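Local coordinates for protein orotidine 5'-phosphate decarboxylase (Methanocaldococcus jannaschii, PDB 4LUI) that probably catalyses the decarboxylation of orotidine 5'-monophosphate to UMP, the final step of de novo UMP synthesis, at residues Lys66-Lys69 with Glu75-Ala78; Glu90-Ile95 with Asp101-His106; Ile95-Ala100 with Asp119-Leu124; Asp112-Val117 with Leu157-Ile162. One frame throughout, in Å; residues are numbered along the deposited sequence.

Contact 1: residues Lys66-Lys69 with Glu75-Ala78; sequences KEIK and EVIA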
loop_
_atom_site.group_PDB
_atom_site.type_symbol
_atom_site.label_atom_id
_atom_site.label_comp_id
_atom_site.label_asym_id
_atom_site.label_seq_id
_atom_site.Cartn_x
_atom_site.Cartn_y
_atom_site.Cartn_z
ATOM N N LYS B 66 -18.386 -3.055 -0.619
ATOM C CA LYS B 66 -19.677 -3.460 -1.188
ATOM C C LYS B 66 -20.829 -2.928 -0.345
ATOM O O LYS B 66 -21.791 -2.375 -0.874
ATOM C CB LYS B 66 -19.768 -4.990 -1.281
ATOM C CG LYS B 66 -21.117 -5.520 -1.792
ATOM C CD LYS B 66 -21.135 -7.052 -1.950
ATOM C CE LYS B 66 -21.080 -7.779 -0.607
ATOM N NZ LYS B 66 -21.361 -9.250 -0.725
ATOM N N GLU B 67 -20.712 -3.084 0.970
ATOM C CA GLU B 67 -21.791 -2.700 1.880
ATOM C C GLU B 67 -21.957 -1.191 1.919
ATOM O O GLU B 67 -23.075 -0.689 1.991
ATOM C CB GLU B 67 -21.531 -3.224 3.292
ATOM C CG GLU B 67 -21.642 -4.723 3.436
ATOM C CD GLU B 67 -23.031 -5.243 3.104
ATOM O OE1 GLU B 67 -24.023 -4.645 3.573
ATOM O OE2 GLU B 67 -23.125 -6.249 2.369
ATOM N N ILE B 68 -20.835 -0.478 1.894
ATOM C CA ILE B 68 -20.842 0.980 1.865
ATOM C C ILE B 68 -21.565 1.438 0.598
ATOM O O ILE B 68 -22.290 2.438 0.613
ATOM C CB ILE B 68 -19.404 1.572 1.974
ATOM C CG1 ILE B 68 -18.900 1.460 3.413
ATOM C CG2 ILE B 68 -19.374 3.031 1.538
ATOM C CD1 ILE B 68 -17.445 1.846 3.611
ATOM N N LYS B 69 -21.407 0.665 -0.476
ATOM C CA LYS B 69 -22.084 0.946 -1.742
ATOM C C LYS B 69 -23.580 0.616 -1.738
ATOM O O LYS B 69 -24.359 1.268 -2.434
ATOM C CB LYS B 69 -21.388 0.244 -2.911
ATOM C CG LYS B 69 -20.078 0.889 -3.320
ATOM C CD LYS B 69 -20.298 2.280 -3.901
ATOM C CE LYS B 69 -20.924 2.225 -5.280
ATOM N NZ LYS B 69 -20.856 3.542 -5.979
ATOM N N GLU B 75 -19.685 8.063 -4.572
ATOM C CA GLU B 75 -18.410 7.551 -5.045
ATOM C C GLU B 75 -17.559 7.008 -3.900
ATOM O O GLU B 75 -17.348 7.698 -2.913
ATOM C CB GLU B 75 -17.677 8.701 -5.726
ATOM C CG GLU B 75 -16.318 8.376 -6.267
ATOM C CD GLU B 75 -15.745 9.541 -7.041
ATOM O OE1 GLU B 75 -15.891 10.703 -6.577
ATOM O OE2 GLU B 75 -15.175 9.297 -8.123
ATOM N N VAL B 76 -17.050 5.787 -4.034
ATOM C CA VAL B 76 -16.169 5.219 -3.008
ATOM C C VAL B 76 -14.765 5.026 -3.566
ATOM O O VAL B 76 -14.577 4.344 -4.579
ATOM C CB VAL B 76 -16.707 3.885 -2.462
ATOM C CG1 VAL B 76 -15.704 3.243 -1.493
ATOM C CG2 VAL B 76 -18.050 4.113 -1.781
ATOM N N ILE B 77 -13.787 5.633 -2.903
ATOM C CA ILE B 77 -12.394 5.613 -3.354
ATOM C C ILE B 77 -11.548 4.803 -2.386
ATOM O O ILE B 77 -11.612 5.019 -1.181
ATOM C CB ILE B 77 -11.802 7.037 -3.402
ATOM C CG1 ILE B 77 -12.611 7.930 -4.349
ATOM C CG2 ILE B 77 -10.323 7.009 -3.804
ATOM C CD1 ILE B 77 -12.835 7.338 -5.723
ATOM N N ALA B 78 -10.773 3.859 -2.910
ATOM C CA ALA B 78 -9.920 3.027 -2.064
ATOM C C ALA B 78 -8.519 3.601 -1.974
ATOM O O ALA B 78 -7.775 3.603 -2.962
ATOM C CB ALA B 78 -9.878 1.607 -2.586
#
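Val76, the second residue of strand 75-82, is met by two neighbouring side chains of helix 63-72, Ile68 and Lys69, and both touch the same methyl. The apolar part is compact. Val76 CG2 lies 3.7 Å from Ile68 CG2, the two side chains crossing at about a right angle. With chi1 at -75°, Ile68 has this methyl anti to its backbone N, while its other branch is placed beside that N; around it the side chain packs against Leu37, Ile50 and Val52. The aliphatic run of Lys69 closes over the same valine methyl, its CD 3.6 Å from Val76 CG2, as the lysine and valine side chains run antiparallel alongside one another.

The polar part belongs to the far end of the lysine. Bends at chi2 (-66°) and chi3 (-72°) curl the chain past the valine and bring Lys69 NZ into a salt bridge with Asp101 OD2. The same carboxylate oxygen accepts a hydrogen bond from the backbone N of Val76, and Lys74 O takes a further, weak bond from the ammonium group.

Lys69 therefore works in two ways, packing its methylenes on the valine and carrying its charge beyond it. Such pairing would partly offset the charges of Lys69 and Asp101 where the strand begins.

Contact 2: residues Glu90-Ile95 with Asp101-His106; sequences EKIAKI and DGIIVH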
loop_
_atom_site.group_PDB
_atom_site.type_symbol
_atom_site.label_atom_id
_atom_site.label_comp_id
_atom_site.label_asym_id
_atom_site.label_seq_id
_atom_site.Cartn_x
_atom_site.Cartn_y
_atom_site.Cartn_z
ATOM N N GLU B 90 -2.043 -5.029 -10.981
ATOM C CA GLU B 90 -3.222 -5.409 -11.756
ATOM C C GLU B 90 -4.197 -6.245 -10.907
ATOM O O GLU B 90 -5.406 -6.003 -10.906
ATOM C CB GLU B 90 -2.825 -6.159 -13.027
ATOM C CG GLU B 90 -4.005 -6.783 -13.737
ATOM C CD GLU B 90 -3.591 -7.591 -14.942
ATOM O OE1 GLU B 90 -2.371 -7.785 -15.133
ATOM O OE2 GLU B 90 -4.488 -8.034 -15.693
ATOM N N LYS B 91 -3.661 -7.212 -10.170
ATOM C CA LYS B 91 -4.480 -8.077 -9.328
ATOM C C LYS B 91 -5.155 -7.296 -8.198
ATOM O O LYS B 91 -6.330 -7.513 -7.907
ATOM C CB LYS B 91 -3.634 -9.217 -8.744
ATOM C CG LYS B 91 -3.138 -10.202 -9.788
ATOM C CD LYS B 91 -2.216 -11.242 -9.173
ATOM C CE LYS B 91 -1.568 -12.103 -10.243
ATOM N NZ LYS B 91 -0.509 -12.971 -9.659
ATOM N N ILE B 92 -4.403 -6.406 -7.553
ATOM C CA ILE B 92 -4.959 -5.532 -6.516
ATOM C C ILE B 92 -6.068 -4.650 -7.103
ATOM O O ILE B 92 -7.140 -4.512 -6.510
ATOM C CB ILE B 92 -3.866 -4.660 -5.861
ATOM C CG1 ILE B 92 -2.904 -5.551 -5.071
ATOM C CG2 ILE B 92 -4.507 -3.623 -4.924
ATOM C CD1 ILE B 92 -1.671 -4.828 -4.540
ATOM N N ALA B 93 -5.814 -4.079 -8.278
ATOM C CA ALA B 93 -6.808 -3.223 -8.930
ATOM C C ALA B 93 -8.106 -3.971 -9.242
ATOM O O ALA B 93 -9.205 -3.447 -9.033
ATOM C CB ALA B 93 -6.228 -2.615 -10.191
ATOM N N LYS B 94 -7.988 -5.189 -9.757
ATOM C CA LYS B 94 -9.179 -5.965 -10.095
ATOM C C LYS B 94 -10.049 -6.219 -8.867
ATOM O O LYS B 94 -11.269 -6.001 -8.887
ATOM C CB LYS B 94 -8.805 -7.294 -10.754
ATOM C CG LYS B 94 -8.294 -7.146 -12.172
ATOM C CD LYS B 94 -8.129 -8.499 -12.834
ATOM C CE LYS B 94 -7.509 -8.366 -14.216
ATOM N NZ LYS B 94 -7.338 -9.701 -14.852
ATOM N N ILE B 95 -9.436 -6.681 -7.788
ATOM C CA ILE B 95 -10.240 -7.015 -6.608
ATOM C C ILE B 95 -10.815 -5.756 -5.959
ATOM O O ILE B 95 -11.938 -5.764 -5.453
ATOM C CB ILE B 95 -9.447 -7.878 -5.590
ATOM C CG1 ILE B 95 -10.372 -8.401 -4.490
ATOM C CG2 ILE B 95 -8.287 -7.104 -4.995
ATOM C CD1 ILE B 95 -9.828 -9.636 -3.792
ATOM N N ASP B 101 -15.103 2.637 -6.642
ATOM C CA ASP B 101 -15.247 3.400 -7.870
ATOM C C ASP B 101 -13.929 3.985 -8.336
ATOM O O ASP B 101 -13.823 4.440 -9.466
ATOM C CB ASP B 101 -16.257 4.519 -7.656
ATOM C CG ASP B 101 -17.609 3.981 -7.288
ATOM O OD1 ASP B 101 -18.179 3.244 -8.124
ATOM O OD2 ASP B 101 -18.089 4.273 -6.172
ATOM N N GLY B 102 -12.938 3.976 -7.458
ATOM C CA GLY B 102 -11.635 4.513 -7.789
ATOM C C GLY B 102 -10.605 3.963 -6.829
ATOM O O GLY B 102 -10.941 3.458 -5.758
ATOM N N ILE B 103 -9.345 4.044 -7.235
ATOM C CA ILE B 103 -8.258 3.525 -6.425
ATOM C C ILE B 103 -7.073 4.490 -6.470
ATOM O O ILE B 103 -6.784 5.089 -7.519
ATOM C CB ILE B 103 -7.877 2.092 -6.899
ATOM C CG1 ILE B 103 -6.858 1.447 -5.960
ATOM C CG2 ILE B 103 -7.392 2.091 -8.354
ATOM C CD1 ILE B 103 -6.560 -0.004 -6.353
ATOM N N ILE B 104 -6.414 4.661 -5.321
ATOM C CA ILE B 104 -5.273 5.560 -5.210
ATOM C C ILE B 104 -3.974 4.761 -5.300
ATOM O O ILE B 104 -3.800 3.759 -4.592
ATOM C CB ILE B 104 -5.337 6.388 -3.900
ATOM C CG1 ILE B 104 -6.522 7.361 -3.972
ATOM C CG2 ILE B 104 -4.030 7.141 -3.675
ATOM C CD1 ILE B 104 -6.867 8.024 -2.646
ATOM N N VAL B 105 -3.091 5.201 -6.197
ATOM C CA VAL B 105 -1.819 4.531 -6.458
ATOM C C VAL B 105 -0.633 5.480 -6.257
ATOM O O VAL B 105 -0.769 6.702 -6.378
ATOM C CB VAL B 105 -1.774 3.959 -7.891
ATOM C CG1 VAL B 105 -3.044 3.139 -8.161
ATOM C CG2 VAL B 105 -1.652 5.076 -8.926
ATOM N N HIS B 106 0.525 4.919 -5.921
ATOM C CA HIS B 106 1.766 5.693 -5.934
ATOM C C HIS B 106 2.313 5.767 -7.342
ATOM O O HIS B 106 2.237 4.798 -8.095
ATOM C CB HIS B 106 2.833 5.063 -5.022
ATOM C CG HIS B 106 2.754 5.518 -3.596
ATOM N ND1 HIS B 106 3.023 6.814 -3.214
ATOM C CD2 HIS B 106 2.457 4.845 -2.459
ATOM C CE1 HIS B 106 2.895 6.924 -1.902
ATOM N NE2 HIS B 106 2.534 5.747 -1.423
#
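The carbonyl oxygen of Ile92, a residue that packs against Ile103, accepts a hydrogen bond from the hydroxyl OG1 of Thr96, one turn farther along the helix. Between the two segments themselves the meeting is wholly apolar. Ile103 reaches out from strand 102-106 with a nearly straight chain, CG1 anti to the backbone N (chi1 -173°) and chi2 at 175°, and this extension carries CD1 to the helix surface. There CD1 rests 4.1 Å from Ala93 CA and, more loosely, 4.4 Å from Ile92 CG2. Ala93, having only a methyl, lets the isoleucine tip approach its main chain.

On the exposed part of the helix, Lys94 NZ and Glu90 OE2 form a salt bridge one turn apart, weak at 3.4 Å. Ile92 also packs on Pro55 of the second subunit, and the Ile103 side chain touches Val82, a predicted substrate-binding residue.

This is the returning half of the beta-alpha-beta unit formed by strand 75-82, helix 86-97 and strand 102-106. With neither hydrogen bond nor charge across the interface, its cohesion rests on dispersion and on the exclusion of water from these buried side chains.

Contact 3: residues Ile95-Ala100 with Asp119-Leu124; sequences ITLKYA and DVAKKL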
loop_
_atom_site.group_PDB
_atom_site.type_symbol
_atom_site.label_atom_id
_atom_site.label_comp_id
_atom_site.label_asym_id
_atom_site.label_seq_id
_atom_site.Cartn_x
_atom_site.Cartn_y
_atom_site.Cartn_z
ATOM N N ILE B 95 -9.436 -6.681 -7.788
ATOM C CA ILE B 95 -10.240 -7.015 -6.608
ATOM C C ILE B 95 -10.815 -5.756 -5.959
ATOM O O ILE B 95 -11.938 -5.764 -5.453
ATOM C CB ILE B 95 -9.447 -7.878 -5.590
ATOM C CG1 ILE B 95 -10.372 -8.401 -4.490
ATOM C CG2 ILE B 95 -8.287 -7.104 -4.995
ATOM C CD1 ILE B 95 -9.828 -9.636 -3.792
ATOM N N THR B 96 -10.049 -4.670 -6.002
ATOM C CA THR B 96 -10.434 -3.434 -5.330
ATOM C C THR B 96 -11.557 -2.736 -6.083
ATOM O O THR B 96 -12.532 -2.265 -5.477
ATOM C CB THR B 96 -9.228 -2.497 -5.193
ATOM O OG1 THR B 96 -8.234 -3.131 -4.375
ATOM C CG2 THR B 96 -9.634 -1.189 -4.546
ATOM N N LEU B 97 -11.437 -2.690 -7.408
ATOM C CA LEU B 97 -12.409 -1.975 -8.224
ATOM C C LEU B 97 -13.670 -2.785 -8.519
ATOM O O LEU B 97 -14.582 -2.294 -9.196
ATOM C CB LEU B 97 -11.758 -1.475 -9.521
ATOM C CG LEU B 97 -10.655 -0.433 -9.304
ATOM C CD1 LEU B 97 -9.993 -0.086 -10.646
ATOM C CD2 LEU B 97 -11.201 0.819 -8.617
ATOM N N LYS B 98 -13.744 -4.005 -7.993
ATOM C CA LYS B 98 -14.983 -4.765 -8.060
ATOM C C LYS B 98 -16.115 -3.986 -7.387
ATOM O O LYS B 98 -17.229 -3.932 -7.910
ATOM C CB LYS B 98 -14.808 -6.130 -7.398
ATOM C CG LYS B 98 -16.039 -7.018 -7.469
ATOM C CD LYS B 98 -15.719 -8.440 -7.023
ATOM C CE LYS B 98 -16.945 -9.332 -7.122
ATOM N NZ LYS B 98 -17.548 -9.259 -8.482
ATOM N N TYR B 99 -15.813 -3.373 -6.238
ATOM C CA TYR B 99 -16.808 -2.604 -5.490
ATOM C C TYR B 99 -16.495 -1.113 -5.366
ATOM O O TYR B 99 -17.416 -0.294 -5.288
ATOM C CB TYR B 99 -17.045 -3.211 -4.104
ATOM C CG TYR B 99 -17.468 -4.658 -4.167
ATOM C CD1 TYR B 99 -18.645 -5.024 -4.799
ATOM C CD2 TYR B 99 -16.682 -5.660 -3.607
ATOM C CE1 TYR B 99 -19.036 -6.346 -4.876
ATOM C CE2 TYR B 99 -17.068 -6.991 -3.675
ATOM C CZ TYR B 99 -18.246 -7.327 -4.312
ATOM O OH TYR B 99 -18.647 -8.648 -4.391
ATOM N N ALA B 100 -15.213 -0.756 -5.334
ATOM C CA ALA B 100 -14.844 0.657 -5.279
ATOM C C ALA B 100 -14.988 1.316 -6.650
ATOM O O ALA B 100 -14.972 0.648 -7.683
ATOM C CB ALA B 100 -13.427 0.821 -4.788
ATOM N N ASP B 119 -5.220 0.249 -16.795
ATOM C CA ASP B 119 -5.771 -0.681 -17.768
ATOM C C ASP B 119 -6.980 -1.428 -17.202
ATOM O O ASP B 119 -7.962 -1.657 -17.913
ATOM C CB ASP B 119 -4.698 -1.644 -18.277
ATOM C CG ASP B 119 -3.695 -0.963 -19.208
ATOM O OD1 ASP B 119 -3.901 0.220 -19.570
ATOM O OD2 ASP B 119 -2.700 -1.618 -19.589
ATOM N N VAL B 120 -6.920 -1.777 -15.922
ATOM C CA VAL B 120 -8.045 -2.424 -15.257
ATOM C C VAL B 120 -9.197 -1.439 -15.108
ATOM O O VAL B 120 -10.354 -1.759 -15.425
ATOM C CB VAL B 120 -7.646 -2.943 -13.855
ATOM C CG1 VAL B 120 -8.881 -3.405 -13.047
ATOM C CG2 VAL B 120 -6.630 -4.054 -13.981
ATOM N N ALA B 121 -8.871 -0.243 -14.626
ATOM C CA ALA B 121 -9.881 0.783 -14.347
ATOM C C ALA B 121 -10.631 1.208 -15.605
ATOM O O ALA B 121 -11.846 1.431 -15.565
ATOM C CB ALA B 121 -9.246 1.986 -13.687
ATOM N N LYS B 122 -9.912 1.313 -16.721
ATOM C CA LYS B 122 -10.517 1.757 -17.974
ATOM C C LYS B 122 -11.624 0.824 -18.443
ATOM O O LYS B 122 -12.683 1.268 -18.896
ATOM C CB LYS B 122 -9.447 1.870 -19.066
ATOM C CG LYS B 122 -8.566 3.098 -18.943
ATOM C CD LYS B 122 -7.613 3.211 -20.129
ATOM C CE LYS B 122 -6.726 4.444 -20.013
ATOM N NZ LYS B 122 -5.733 4.501 -21.130
ATOM N N LYS B 123 -11.381 -0.474 -18.329
ATOM C CA LYS B 123 -12.372 -1.451 -18.740
ATOM C C LYS B 123 -13.630 -1.372 -17.881
ATOM O O LYS B 123 -14.711 -1.745 -18.333
ATOM C CB LYS B 123 -11.781 -2.862 -18.721
ATOM C CG LYS B 123 -10.670 -3.050 -19.734
ATOM C CD LYS B 123 -10.190 -4.485 -19.782
ATOM C CE LYS B 123 -9.046 -4.637 -20.774
ATOM N NZ LYS B 123 -9.404 -4.137 -22.135
ATOM N N LEU B 124 -13.483 -0.868 -16.658
ATOM C CA LEU B 124 -14.594 -0.797 -15.714
ATOM C C LEU B 124 -15.232 0.590 -15.641
ATOM O O LEU B 124 -16.200 0.797 -14.892
ATOM C CB LEU B 124 -14.121 -1.210 -14.323
ATOM C CG LEU B 124 -13.527 -2.614 -14.208
ATOM C CD1 LEU B 124 -12.908 -2.817 -12.833
ATOM C CD2 LEU B 124 -14.585 -3.670 -14.485
#
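Leu97 is the hub of this contact: all three partners on helix 111-124, namely Val120, Ala121 and Leu124, touch its side chain. Its CD1 comes down on the smallest residue of the three, lying 3.8 Å from Ala121 CB and equally close to the main chain there, with 3.8 Å between Leu97 CD1 and Ala121 CA. Val120 CG1 borders the same methyl, 4.2 Å from Leu97 CD1. Nearer the backbone, Leu124 CD1 fits against Leu97 CB at 3.8 Å, so the two leucines meet branch end against stem. Both leucines have CG beside the backbone N, with chi1 of -65° at Leu97 and chi2 of 175°; the second branch of Leu97 is thereby turned to the barrel, where CD2 packs 3.7 Å from Gly102 C.

The next shell fixes the backbone that presents these groups. Lys126 NZ donates hydrogen bonds to both Leu97 O and Ala100 O, holding the two carbonyls together. A backbone bond from Ala100 N to Thr96 O is 3.1 Å long. Beside Ala100 lies helix 63-72, which touches it through Ile65. Ile95 and Thr96 pack against Leu58 of the second subunit.

Val120 extends the same helix-to-helix seam by packing on Glu90, Ala93 and Lys94. The contact thus joins two consecutive outer helices of the barrel, 86-97 and 111-124, over strand 102-106, whose Ile103 also touches Leu97.

Contact 4: residues Asp112-Val117 with Leu157-Ile162; sequences DSVKAV and LKVDAI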
loop_
_atom_site.group_PDB
_atom_site.type_symbol
_atom_site.label_atom_id
_atom_site.label_comp_id
_atom_site.label_asym_id
_atom_site.label_seq_id
_atom_site.Cartn_x
_atom_site.Cartn_y
_atom_site.Cartn_z
ATOM N N ASP B 112 4.875 1.930 -15.593
ATOM C CA ASP B 112 4.250 0.656 -15.928
ATOM C C ASP B 112 3.328 0.184 -14.812
ATOM O O ASP B 112 2.257 -0.359 -15.073
ATOM C CB ASP B 112 5.277 -0.423 -16.336
ATOM C CG ASP B 112 6.339 -0.682 -15.281
ATOM O OD1 ASP B 112 6.396 0.041 -14.262
ATOM O OD2 ASP B 112 7.134 -1.622 -15.494
ATOM N N SER B 113 3.734 0.413 -13.569
ATOM C CA SER B 113 2.907 0.012 -12.434
ATOM C C SER B 113 1.602 0.802 -12.399
ATOM O O SER B 113 0.543 0.257 -12.096
ATOM C CB SER B 113 3.673 0.184 -11.132
ATOM O OG SER B 113 4.735 -0.741 -11.084
ATOM N N VAL B 114 1.680 2.089 -12.715
ATOM C CA VAL B 114 0.480 2.914 -12.757
ATOM C C VAL B 114 -0.439 2.487 -13.913
ATOM O O VAL B 114 -1.651 2.307 -13.727
ATOM C CB VAL B 114 0.831 4.407 -12.864
ATOM C CG1 VAL B 114 -0.430 5.231 -13.055
ATOM C CG2 VAL B 114 1.606 4.862 -11.624
ATOM N N LYS B 115 0.152 2.302 -15.088
ATOM C CA LYS B 115 -0.577 1.844 -16.276
ATOM C C LYS B 115 -1.331 0.532 -16.034
ATOM O O LYS B 115 -2.450 0.352 -16.511
ATOM C CB LYS B 115 0.399 1.681 -17.447
ATOM C CG LYS B 115 0.791 2.984 -18.130
ATOM C CD LYS B 115 1.741 2.712 -19.300
ATOM C CE LYS B 115 1.867 3.901 -20.247
ATOM N NZ LYS B 115 0.574 4.204 -20.932
ATOM N N ALA B 116 -0.716 -0.380 -15.286
ATOM C CA ALA B 116 -1.358 -1.656 -14.969
ATOM C C ALA B 116 -2.688 -1.447 -14.253
ATOM O O ALA B 116 -3.678 -2.119 -14.551
ATOM C CB ALA B 116 -0.425 -2.532 -14.136
ATOM N N VAL B 117 -2.710 -0.512 -13.310
ATOM C CA VAL B 117 -3.951 -0.172 -12.619
ATOM C C VAL B 117 -4.932 0.526 -13.570
ATOM O O VAL B 117 -6.115 0.186 -13.604
ATOM C CB VAL B 117 -3.681 0.712 -11.413
ATOM C CG1 VAL B 117 -4.977 1.051 -10.708
ATOM C CG2 VAL B 117 -2.747 -0.017 -10.457
ATOM N N LEU B 157 0.198 10.339 -18.214
ATOM C CA LEU B 157 -0.593 9.109 -18.194
ATOM C C LEU B 157 -2.101 9.352 -18.189
ATOM O O LEU B 157 -2.878 8.415 -18.359
ATOM C CB LEU B 157 -0.218 8.255 -16.980
ATOM C CG LEU B 157 1.235 7.778 -16.922
ATOM C CD1 LEU B 157 1.481 6.977 -15.639
ATOM C CD2 LEU B 157 1.588 6.953 -18.158
ATOM N N LYS B 158 -2.510 10.605 -18.010
ATOM C CA LYS B 158 -3.925 10.955 -17.996
ATOM C C LYS B 158 -4.681 10.195 -16.905
ATOM O O LYS B 158 -5.741 9.616 -17.156
ATOM C CB LYS B 158 -4.587 10.692 -19.358
ATOM C CG LYS B 158 -4.019 11.472 -20.536
ATOM C CD LYS B 158 -4.753 11.067 -21.814
ATOM C CE LYS B 158 -4.051 11.556 -23.076
ATOM N NZ LYS B 158 -4.058 13.031 -23.176
ATOM N N VAL B 159 -4.138 10.179 -15.694
ATOM C CA VAL B 159 -4.889 9.622 -14.581
ATOM C C VAL B 159 -6.088 10.535 -14.302
ATOM O O VAL B 159 -6.171 11.656 -14.818
ATOM C CB VAL B 159 -4.014 9.443 -13.323
ATOM C CG1 VAL B 159 -2.901 8.427 -13.582
ATOM C CG2 VAL B 159 -3.417 10.767 -12.896
ATOM N N ASP B 160 -7.029 10.053 -13.503
ATOM C CA ASP B 160 -8.268 10.785 -13.272
ATOM C C ASP B 160 -8.120 11.952 -12.306
ATOM O O ASP B 160 -8.863 12.936 -12.404
ATOM C CB ASP B 160 -9.358 9.832 -12.782
ATOM C CG ASP B 160 -9.684 8.773 -13.798
ATOM O OD1 ASP B 160 -10.587 9.006 -14.629
ATOM O OD2 ASP B 160 -9.017 7.722 -13.788
ATOM N N ALA B 161 -7.186 11.829 -11.362
ATOM C CA ALA B 161 -6.972 12.860 -10.351
ATOM C C ALA B 161 -5.649 12.625 -9.650
ATOM O O ALA B 161 -5.050 11.557 -9.783
ATOM C CB ALA B 161 -8.107 12.854 -9.317
ATOM N N ILE B 162 -5.199 13.619 -8.893
ATOM C CA ILE B 162 -4.018 13.436 -8.053
ATOM C C ILE B 162 -4.337 13.771 -6.604
ATOM O O ILE B 162 -5.290 14.517 -6.305
ATOM C CB ILE B 162 -2.840 14.307 -8.533
ATOM C CG1 ILE B 162 -3.223 15.783 -8.539
ATOM C CG2 ILE B 162 -2.404 13.889 -9.930
ATOM C CD1 ILE B 162 -2.051 16.695 -8.856
#
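Leu157 divides its two methyls between a tight, buried half of the contact and a more open one, Val114 lying on the first and Lys115 on the second. On the buried half CD1 presses against Val114 at a slant, 3.7 Å from Val114 CG1 and 3.8 Å from Val114 CB. Val114 CG1, anti to the backbone N at chi1 174°, also meets Val159 CG1 at 4.1 Å, the two valines being roughly perpendicular, so this single methyl is shared between two partners.

The outer half is lined by an exposed lysine. Lys115 passes across the other methyl of Leu157, with its CE 3.7 Å from Leu157 CD2; a bend at chi4 (-65°) leaves NZ near the same methyl, 4.0 Å from Leu157 CD2. The lysine thus contributes mainly methylene packing, and no hydrogen bond crosses between the segments.

Lys158, with a positive phi of 59°, marks the departure from helix 147-157, and Gln118 NE2 holds Leu157 O by a hydrogen bond just before it. Asp160 OD2 bonds to Val128 N of strand 127-131, the neighbour of strand 161-163 in the barrel. Helix 111-124 is consequently braced against the connection that leads from helix 147-157 to strand 161-163.

How the contacts relate
All four contacts belong to one run of the barrel wall. Contacts 1 and 2 pack a helix against a strand, and those strands, 75-82 and 102-106, are neighbours; Asp101 ties them together, since Asp101 N lies 2.7 Å from Val76 O in a probable hydrogen bond. Contact 3 instead joins helix to helix, sharing Ile95 and helix 86-97 with contact 2 and helix 111-124 with contact 4. Val117 of contact 4 bears on Ile103 of contact 2, Val117 CG1 being 3.5 Å from Ile103 CG2. The touching residues of contact 2 are all buried; the others each bring in a more exposed residue: Lys69, Leu124 or Lys115. Lys69 ends in a salt bridge, whereas Lys115 meets its leucine through methylenes.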